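Local coordinates for protein Phthiocerol/phthiodiolone dimycocerosyl transferase (Mycobacterium tuberculosis, PDB 1Q9J) that probably catalyses the diesterification of phthiocerol and related diols with mycocerosic acids, the last step in making dimycocerosate waxes of the mycobacterial envelope, at residues Asp35-Thr49 / Glu138-Pro152. Residues are numbered along the deposited sequence; the frame is centred on the assembly and turned at random.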
ATOM      1  N   ASP A  35      11.068  15.835  19.884  1.00 66.05           N
ATOM      2  CA  ASP A  35      12.084  15.453  20.866  1.00 64.01           C
ATOM      3  C   ASP A  35      12.906  14.287  20.319  1.00 65.60           C
ATOM      4  O   ASP A  35      12.781  13.149  20.774  1.00 66.97           O
ATOM      5  CB  ASP A  35      11.404  15.073  22.188  1.00 61.78           C
ATOM      6  CG  ASP A  35      12.359  14.442  23.195  1.00 64.79           C
ATOM      7  OD1 ASP A  35      11.958  14.277  24.373  1.00 66.62           O
ATOM      8  OD2 ASP A  35      13.502  14.093  22.825  1.00 64.42           O
ATOM      9  N   VAL A  36      13.754  14.589  19.342  1.00 66.98           N
ATOM     10  CA  VAL A  36      14.600  13.590  18.688  1.00 70.16           C
ATOM     11  C   VAL A  36      15.119  12.447  19.578  1.00 73.24           C
ATOM     12  O   VAL A  36      15.057  11.283  19.176  1.00 75.20           O
ATOM     13  CB  VAL A  36      15.810  14.270  17.969  1.00 66.76           C
ATOM     14  CG1 VAL A  36      16.672  13.218  17.267  1.00 63.67           C
ATOM     15  CG2 VAL A  36      15.307  15.286  16.948  1.00 63.64           C
ATOM     16  N   ASP A  37      15.638  12.759  20.766  1.00 73.21           N
ATOM     17  CA  ASP A  37      16.156  11.712  21.653  1.00 73.57           C
ATOM     18  C   ASP A  37      15.107  10.640  21.945  1.00 72.06           C
ATOM     19  O   ASP A  37      15.399   9.438  21.890  1.00 66.94           O
ATOM     20  CB  ASP A  37      16.652  12.310  22.981  1.00 82.34           C
ATOM     21  CG  ASP A  37      18.039  12.943  22.870  1.00 88.32           C
ATOM     22  OD1 ASP A  37      18.754  12.650  21.882  1.00 89.22           O
ATOM     23  OD2 ASP A  37      18.417  13.720  23.782  1.00 89.48           O
ATOM     24  N   ALA A  38      13.894  11.085  22.265  1.00 71.14           N
ATOM     25  CA  ALA A  38      12.779  10.190  22.568  1.00 69.10           C
ATOM     26  C   ALA A  38      12.349   9.432  21.318  1.00 65.90           C
ATOM     27  O   ALA A  38      12.002   8.259  21.387  1.00 64.34           O
ATOM     28  CB  ALA A  38      11.604  10.995  23.113  1.00 69.88           C
ATOM     29  N   LEU A  39      12.364  10.124  20.181  1.00 63.80           N
ATOM     30  CA  LEU A  39      11.975   9.531  18.906  1.00 60.07           C
ATOM     31  C   LEU A  39      12.927   8.395  18.557  1.00 59.71           C
ATOM     32  O   LEU A  39      12.502   7.336  18.102  1.00 63.07           O
ATOM     33  CB  LEU A  39      11.992  10.597  17.807  1.00 57.07           C
ATOM     34  CG  LEU A  39      11.484  10.325  16.390  1.00 53.76           C
ATOM     35  CD1 LEU A  39      12.606   9.820  15.505  1.00 55.41           C
ATOM     36  CD2 LEU A  39      10.323   9.360  16.446  1.00 52.48           C
ATOM     37  N   SER A  40      14.215   8.606  18.788  1.00 58.65           N
ATOM     38  CA  SER A  40      15.196   7.582  18.486  1.00 57.68           C
ATOM     39  C   SER A  40      14.971   6.370  19.372  1.00 57.14           C
ATOM     40  O   SER A  40      15.192   5.236  18.950  1.00 58.45           O
ATOM     41  CB  SER A  40      16.606   8.123  18.695  1.00 60.15           C
ATOM     42  OG  SER A  40      17.579   7.249  18.135  1.00 62.52           O
ATOM     43  N   ASP A  41      14.544   6.602  20.609  1.00 58.69           N
ATOM     44  CA  ASP A  41      14.279   5.492  21.530  1.00 57.81           C
ATOM     45  C   ASP A  41      13.117   4.643  21.029  1.00 56.18           C
ATOM     46  O   ASP A  41      13.138   3.412  21.136  1.00 52.54           O
ATOM     47  CB  ASP A  41      13.935   6.008  22.932  1.00 59.73           C
ATOM     48  CG  ASP A  41      15.121   6.620  23.628  1.00 58.88           C
ATOM     49  OD1 ASP A  41      16.254   6.135  23.417  1.00 61.37           O
ATOM     50  OD2 ASP A  41      14.925   7.577  24.394  1.00 62.42           O
ATOM     51  N   ALA A  42      12.104   5.324  20.498  1.00 53.09           N
ATOM     52  CA  ALA A  42      10.910   4.681  19.966  1.00 51.85           C
ATOM     53  C   ALA A  42      11.295   3.828  18.766  1.00 52.14           C
ATOM     54  O   ALA A  42      10.890   2.667  18.661  1.00 52.02           O
ATOM     55  CB  ALA A  42       9.888   5.726  19.566  1.00 49.51           C
ATOM     56  N   PHE A  43      12.096   4.401  17.871  1.00 49.11           N
ATOM     57  CA  PHE A  43      12.546   3.683  16.693  1.00 52.13           C
ATOM     58  C   PHE A  43      13.361   2.452  17.127  1.00 56.49           C
ATOM     59  O   PHE A  43      13.167   1.355  16.601  1.00 57.86           O
ATOM     60  CB  PHE A  43      13.386   4.603  15.798  1.00 52.99           C
ATOM     61  CG  PHE A  43      13.848   3.948  14.529  1.00 55.00           C
ATOM     62  CD1 PHE A  43      12.939   3.415  13.626  1.00 58.27           C
ATOM     63  CD2 PHE A  43      15.198   3.853  14.236  1.00 57.56           C
ATOM     64  CE1 PHE A  43      13.371   2.796  12.445  1.00 60.09           C
ATOM     65  CE2 PHE A  43      15.637   3.235  13.060  1.00 60.65           C
ATOM     66  CZ  PHE A  43      14.720   2.710  12.166  1.00 57.92           C
ATOM     67  N   ASP A  44      14.257   2.624  18.099  1.00 58.76           N
ATOM     68  CA  ASP A  44      15.067   1.498  18.586  1.00 59.66           C
ATOM     69  C   ASP A  44      14.187   0.433  19.244  1.00 59.32           C
ATOM     70  O   ASP A  44      14.427  -0.769  19.079  1.00 60.49           O
ATOM     71  CB  ASP A  44      16.126   1.958  19.605  1.00 61.28           C
ATOM     72  CG  ASP A  44      17.265   2.745  18.963  1.00 59.33           C
ATOM     73  OD1 ASP A  44      17.794   2.313  17.910  1.00 62.38           O
ATOM     74  OD2 ASP A  44      17.656   3.779  19.529  1.00 57.24           O
ATOM     75  N   ALA A  45      13.185   0.878  20.007  1.00 58.03           N
ATOM     76  CA  ALA A  45      12.259  -0.032  20.708  1.00 57.21           C
ATOM     77  C   ALA A  45      11.448  -0.828  19.682  1.00 57.31           C
ATOM     78  O   ALA A  45      11.262  -2.038  19.819  1.00 54.12           O
ATOM     79  CB  ALA A  45      11.318   0.768  21.616  1.00 53.16           C
ATOM     80  N   LEU A  46      10.980  -0.122  18.656  1.00 57.01           N
ATOM     81  CA  LEU A  46      10.220  -0.731  17.584  1.00 56.57           C
ATOM     82  C   LEU A  46      11.073  -1.835  16.956  1.00 57.84           C
ATOM     83  O   LEU A  46      10.646  -2.987  16.855  1.00 60.11           O
ATOM     84  CB  LEU A  46       9.880   0.318  16.531  1.00 55.96           C
ATOM     85  CG  LEU A  46       9.087  -0.136  15.299  1.00 56.23           C
ATOM     86  CD1 LEU A  46       7.598   0.164  15.512  1.00 55.51           C
ATOM     87  CD2 LEU A  46       9.600   0.598  14.065  1.00 47.68           C
ATOM     88  N   LEU A  47      12.286  -1.486  16.541  1.00 56.59           N
ATOM     89  CA  LEU A  47      13.168  -2.467  15.933  1.00 55.11           C
ATOM     90  C   LEU A  47      13.379  -3.696  16.787  1.00 57.81           C
ATOM     91  O   LEU A  47      13.577  -4.784  16.265  1.00 57.34           O
ATOM     92  CB  LEU A  47      14.524  -1.855  15.620  1.00 52.10           C
ATOM     93  CG  LEU A  47      14.712  -1.607  14.123  1.00 54.45           C
ATOM     94  CD1 LEU A  47      16.006  -0.857  13.897  1.00 57.29           C
ATOM     95  CD2 LEU A  47      14.712  -2.934  13.379  1.00 53.52           C
ATOM     96  N   GLU A  48      13.343  -3.539  18.101  1.00 59.95           N
ATOM     97  CA  GLU A  48      13.543  -4.697  18.944  1.00 60.26           C
ATOM     98  C   GLU A  48      12.309  -5.569  18.962  1.00 60.56           C
ATOM     99  O   GLU A  48      12.380  -6.745  19.304  1.00 60.67           O
ATOM    100  CB  GLU A  48      13.899  -4.263  20.350  1.00 64.57           C
ATOM    101  CG  GLU A  48      15.316  -3.769  20.458  1.00 72.30           C
ATOM    102  CD  GLU A  48      15.593  -3.147  21.798  1.00 76.94           C
ATOM    103  OE1 GLU A  48      15.021  -2.072  22.079  1.00 78.75           O
ATOM    104  OE2 GLU A  48      16.368  -3.740  22.575  1.00 80.89           O
ATOM    105  N   THR A  49      11.176  -4.996  18.583  1.00 57.20           N
ATOM    106  CA  THR A  49       9.952  -5.766  18.566  1.00 53.15           C
ATOM    107  C   THR A  49       9.807  -6.503  17.253  1.00 53.50           C
ATOM    108  O   THR A  49       9.087  -7.491  17.161  1.00 57.18           O
ATOM    109  CB  THR A  49       8.733  -4.877  18.740  1.00 50.07           C
ATOM    110  OG1 THR A  49       8.843  -4.146  19.966  1.00 46.10           O
ATOM    111  CG2 THR A  49       7.487  -5.724  18.767  1.00 51.60           C
ATOM    112  N   GLU A 138       2.735   2.015  15.488  1.00 41.96           N
ATOM    113  CA  GLU A 138       3.467   1.585  16.661  1.00 48.22           C
ATOM    114  C   GLU A 138       4.544   2.624  17.011  1.00 49.71           C
ATOM    115  O   GLU A 138       4.679   3.035  18.173  1.00 46.31           O
ATOM    116  CB  GLU A 138       4.142   0.250  16.402  1.00 51.31           C
ATOM    117  CG  GLU A 138       4.722  -0.389  17.645  1.00 54.68           C
ATOM    118  CD  GLU A 138       5.335  -1.737  17.358  1.00 59.20           C
ATOM    119  OE1 GLU A 138       4.638  -2.596  16.743  1.00 55.16           O
ATOM    120  OE2 GLU A 138       6.509  -1.935  17.769  1.00 60.12           O
ATOM    121  N   LEU A 139       5.310   3.038  16.002  1.00 47.25           N
ATOM    122  CA  LEU A 139       6.362   4.032  16.190  1.00 45.24           C
ATOM    123  C   LEU A 139       5.839   5.259  16.958  1.00 45.34           C
ATOM    124  O   LEU A 139       6.367   5.601  18.021  1.00 43.94           O
ATOM    125  CB  LEU A 139       6.922   4.486  14.830  1.00 44.04           C
ATOM    126  CG  LEU A 139       7.890   5.690  14.866  1.00 45.07           C
ATOM    127  CD1 LEU A 139       9.223   5.271  15.470  1.00 41.74           C
ATOM    128  CD2 LEU A 139       8.092   6.210  13.455  1.00 44.11           C
ATOM    129  N   PHE A 140       4.810   5.914  16.421  1.00 42.12           N
ATOM    130  CA  PHE A 140       4.240   7.080  17.077  1.00 44.25           C
ATOM    131  C   PHE A 140       3.647   6.735  18.449  1.00 48.78           C
ATOM    132  O   PHE A 140       3.586   7.587  19.345  1.00 48.24           O
ATOM    133  CB  PHE A 140       3.139   7.701  16.238  1.00 39.10           C
ATOM    134  CG  PHE A 140       3.621   8.539  15.088  1.00 40.54           C
ATOM    135  CD1 PHE A 140       4.009   7.948  13.891  1.00 39.76           C
ATOM    136  CD2 PHE A 140       3.548   9.930  15.152  1.00 43.83           C
ATOM    137  CE1 PHE A 140       4.303   8.731  12.750  1.00 39.53           C
ATOM    138  CE2 PHE A 140       3.840  10.731  14.020  1.00 45.52           C
ATOM    139  CZ  PHE A 140       4.211  10.128  12.821  1.00 41.13           C
ATOM    140  N   SER A 141       3.192   5.499  18.623  1.00 52.37           N
ATOM    141  CA  SER A 141       2.635   5.111  19.903  1.00 54.60           C
ATOM    142  C   SER A 141       3.765   5.087  20.923  1.00 56.01           C
ATOM    143  O   SER A 141       3.578   5.444  22.074  1.00 58.62           O
ATOM    144  CB  SER A 141       1.981   3.727  19.811  1.00 57.84           C
ATOM    145  OG  SER A 141       1.780   3.164  21.114  1.00 54.92           O
ATOM    146  N   ARG A 142       4.947   4.684  20.483  1.00 56.31           N
ATOM    147  CA  ARG A 142       6.091   4.615  21.378  1.00 58.44           C
ATOM    148  C   ARG A 142       6.707   5.987  21.593  1.00 60.29           C
ATOM    149  O   ARG A 142       7.252   6.269  22.656  1.00 60.33           O
ATOM    150  CB  ARG A 142       7.142   3.659  20.824  1.00 61.12           C
ATOM    151  CG  ARG A 142       6.549   2.367  20.288  1.00 61.35           C
ATOM    152  CD  ARG A 142       7.600   1.290  20.122  1.00 58.73           C
ATOM    153  NE  ARG A 142       7.770   0.561  21.360  1.00 58.21           N
ATOM    154  CZ  ARG A 142       7.537  -0.738  21.496  1.00 59.23           C
ATOM    155  NH1 ARG A 142       7.130  -1.456  20.458  1.00 59.00           N
ATOM    156  NH2 ARG A 142       7.692  -1.312  22.685  1.00 54.79           N
ATOM    157  N   TYR A 143       6.638   6.840  20.581  1.00 62.14           N
ATOM    158  CA  TYR A 143       7.184   8.178  20.720  1.00 62.34           C
ATOM    159  C   TYR A 143       6.393   8.903  21.801  1.00 60.93           C
ATOM    160  O   TYR A 143       6.969   9.489  22.709  1.00 59.95           O
ATOM    161  CB  TYR A 143       7.078   8.933  19.403  1.00 64.55           C
ATOM    162  CG  TYR A 143       7.496  10.374  19.527  1.00 69.59           C
ATOM    163  CD1 TYR A 143       8.827  10.724  19.753  1.00 70.92           C
ATOM    164  CD2 TYR A 143       6.557  11.394  19.432  1.00 73.70           C
ATOM    165  CE1 TYR A 143       9.206  12.063  19.875  1.00 72.35           C
ATOM    166  CE2 TYR A 143       6.922  12.728  19.551  1.00 74.54           C
ATOM    167  CZ  TYR A 143       8.246  13.056  19.770  1.00 72.25           C
ATOM    168  OH  TYR A 143       8.601  14.377  19.856  1.00 70.52           O
ATOM    169  N   THR A 144       5.069   8.861  21.687  1.00 62.10           N
ATOM    170  CA  THR A 144       4.197   9.489  22.671  1.00 64.05           C
ATOM    171  C   THR A 144       4.524   8.947  24.074  1.00 67.38           C
ATOM    172  O   THR A 144       4.560   9.700  25.042  1.00 67.48           O
ATOM    173  CB  THR A 144       2.707   9.229  22.337  1.00 62.24           C
ATOM    174  OG1 THR A 144       2.401   9.791  21.058  1.00 62.01           O
ATOM    175  CG2 THR A 144       1.799   9.861  23.377  1.00 60.28           C
ATOM    176  N   ASP A 145       4.774   7.646  24.181  1.00 70.18           N
ATOM    177  CA  ASP A 145       5.116   7.060  25.469  1.00 74.86           C
ATOM    178  C   ASP A 145       6.547   7.414  25.834  1.00 76.89           C
ATOM    179  O   ASP A 145       6.943   7.310  26.991  1.00 78.77           O
ATOM    180  CB  ASP A 145       4.983   5.533  25.439  1.00 78.72           C
ATOM    181  CG  ASP A 145       3.547   5.069  25.303  1.00 80.97           C
ATOM    182  OD1 ASP A 145       2.668   5.627  26.000  1.00 81.97           O
ATOM    183  OD2 ASP A 145       3.306   4.131  24.512  1.00 81.03           O
ATOM    184  N   ALA A 146       7.328   7.817  24.840  1.00 79.42           N
ATOM    185  CA  ALA A 146       8.727   8.175  25.062  1.00 80.52           C
ATOM    186  C   ALA A 146       8.863   9.615  25.551  1.00 80.97           C
ATOM    187  O   ALA A 146       9.756   9.927  26.335  1.00 81.49           O
ATOM    188  CB  ALA A 146       9.515   7.987  23.772  1.00 83.50           C
ATOM    189  N   VAL A 147       7.974  10.483  25.073  1.00 80.62           N
ATOM    190  CA  VAL A 147       7.973  11.890  25.459  1.00 81.16           C
ATOM    191  C   VAL A 147       7.151  12.052  26.735  1.00 82.04           C
ATOM    192  O   VAL A 147       7.555  12.753  27.658  1.00 83.28           O
ATOM    193  CB  VAL A 147       7.368  12.779  24.333  1.00 83.13           C
ATOM    194  CG1 VAL A 147       7.081  14.184  24.853  1.00 80.71           C
ATOM    195  CG2 VAL A 147       8.328  12.848  23.149  1.00 79.39           C
ATOM    196  N   THR A 148       5.994  11.399  26.778  1.00 81.03           N
ATOM    197  CA  THR A 148       5.127  11.463  27.944  1.00 79.87           C
ATOM    198  C   THR A 148       5.825  10.842  29.142  1.00 80.40           C
ATOM    199  O   THR A 148       5.835  11.400  30.237  1.00 83.21           O
ATOM    200  CB  THR A 148       3.818  10.717  27.691  1.00 78.29           C
ATOM    201  OG1 THR A 148       3.056  11.434  26.718  1.00 79.45           O
ATOM    202  CG2 THR A 148       3.017  10.595  28.964  1.00 80.54           C
ATOM    203  N   THR A 149       6.419   9.681  28.921  1.00 79.75           N
ATOM    204  CA  THR A 149       7.128   8.977  29.971  1.00 78.66           C
ATOM    205  C   THR A 149       8.568   8.850  29.506  1.00 81.48           C
ATOM    206  O   THR A 149       8.886   9.174  28.363  1.00 82.48           O
ATOM    207  CB  THR A 149       6.546   7.582  30.167  1.00 77.03           C
ATOM    208  OG1 THR A 149       5.118   7.678  30.229  1.00 71.96           O
ATOM    209  CG2 THR A 149       7.078   6.962  31.444  1.00 77.28           C
ATOM    210  N   GLY A 150       9.445   8.385  30.384  1.00 81.58           N
ATOM    211  CA  GLY A 150      10.830   8.229  29.987  1.00 82.72           C
ATOM    212  C   GLY A 150      11.024   6.905  29.273  1.00 84.14           C
ATOM    213  O   GLY A 150      12.109   6.609  28.768  1.00 85.93           O
ATOM    214  N   ASP A 151       9.958   6.111  29.228  1.00 83.93           N
ATOM    215  CA  ASP A 151       9.981   4.795  28.606  1.00 82.54           C
ATOM    216  C   ASP A 151       9.068   4.740  27.378  1.00 82.23           C
ATOM    217  O   ASP A 151       7.911   5.154  27.446  1.00 80.62           O
ATOM    218  CB  ASP A 151       9.545   3.755  29.643  1.00 82.77           C
ATOM    219  CG  ASP A 151       9.521   2.354  29.092  1.00 83.66           C
ATOM    220  OD1 ASP A 151       8.473   1.692  29.235  1.00 85.70           O
ATOM    221  OD2 ASP A 151      10.546   1.909  28.532  1.00 88.08           O
ATOM    222  N   PRO A 152       9.583   4.230  26.236  1.00 82.13           N
ATOM    223  CA  PRO A 152       8.826   4.112  24.982  1.00 80.62           C
ATOM    224  C   PRO A 152       7.835   2.940  24.983  1.00 80.08           C
ATOM    225  O   PRO A 152       7.229   2.624  23.955  1.00 83.06           O
ATOM    226  CB  PRO A 152       9.923   3.927  23.942  1.00 78.60           C
ATOM    227  CG  PRO A 152      10.920   3.108  24.689  1.00 78.82           C
ATOM    228  CD  PRO A 152      10.979   3.789  26.038  1.00 80.49           C
TER
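Y143 lies alongside the first turn of helix 36-49 with its ring edge turned to the backbone of L39, CD1 coming 3.5 Å from L39 CA. Its CG stands anti to the backbone N (chi1 174°), which carries the ring along the partner helix until OH accepts from D35 N at 2.9 Å. A phenol suits this place, apolar along its flank and polar where the helix begins; D35, the N-cap, turns OD2 back to A38 N. V147 CG2, from the same helix as Y143, covers one ring face toward its rim and meets A38 CB across the contact. Where the axes come closest, 8.1 Å, small methyls allow the approach: A38 CB meets A146 CB at 3.7 Å. R142 fits as a knob among A42, A45, L46 and T49; its aliphatic part packs on the A42 methyl, while E138 OE2, in the guanidinium plane, lies 2.8 Å from R142 NH1 in a salt bridge whose hydrogen bond is weak. L46 CD1 packs against the E138 side chain. L139, L39 and F43 continue the apolar layer down to strands 105-110 and 117-123. The two helices, at 133° between their N-to-C directions, cover one face of the mixed sheet, consistent with the alpha/beta layering of the CoA-dependent acyltransferase superfamily.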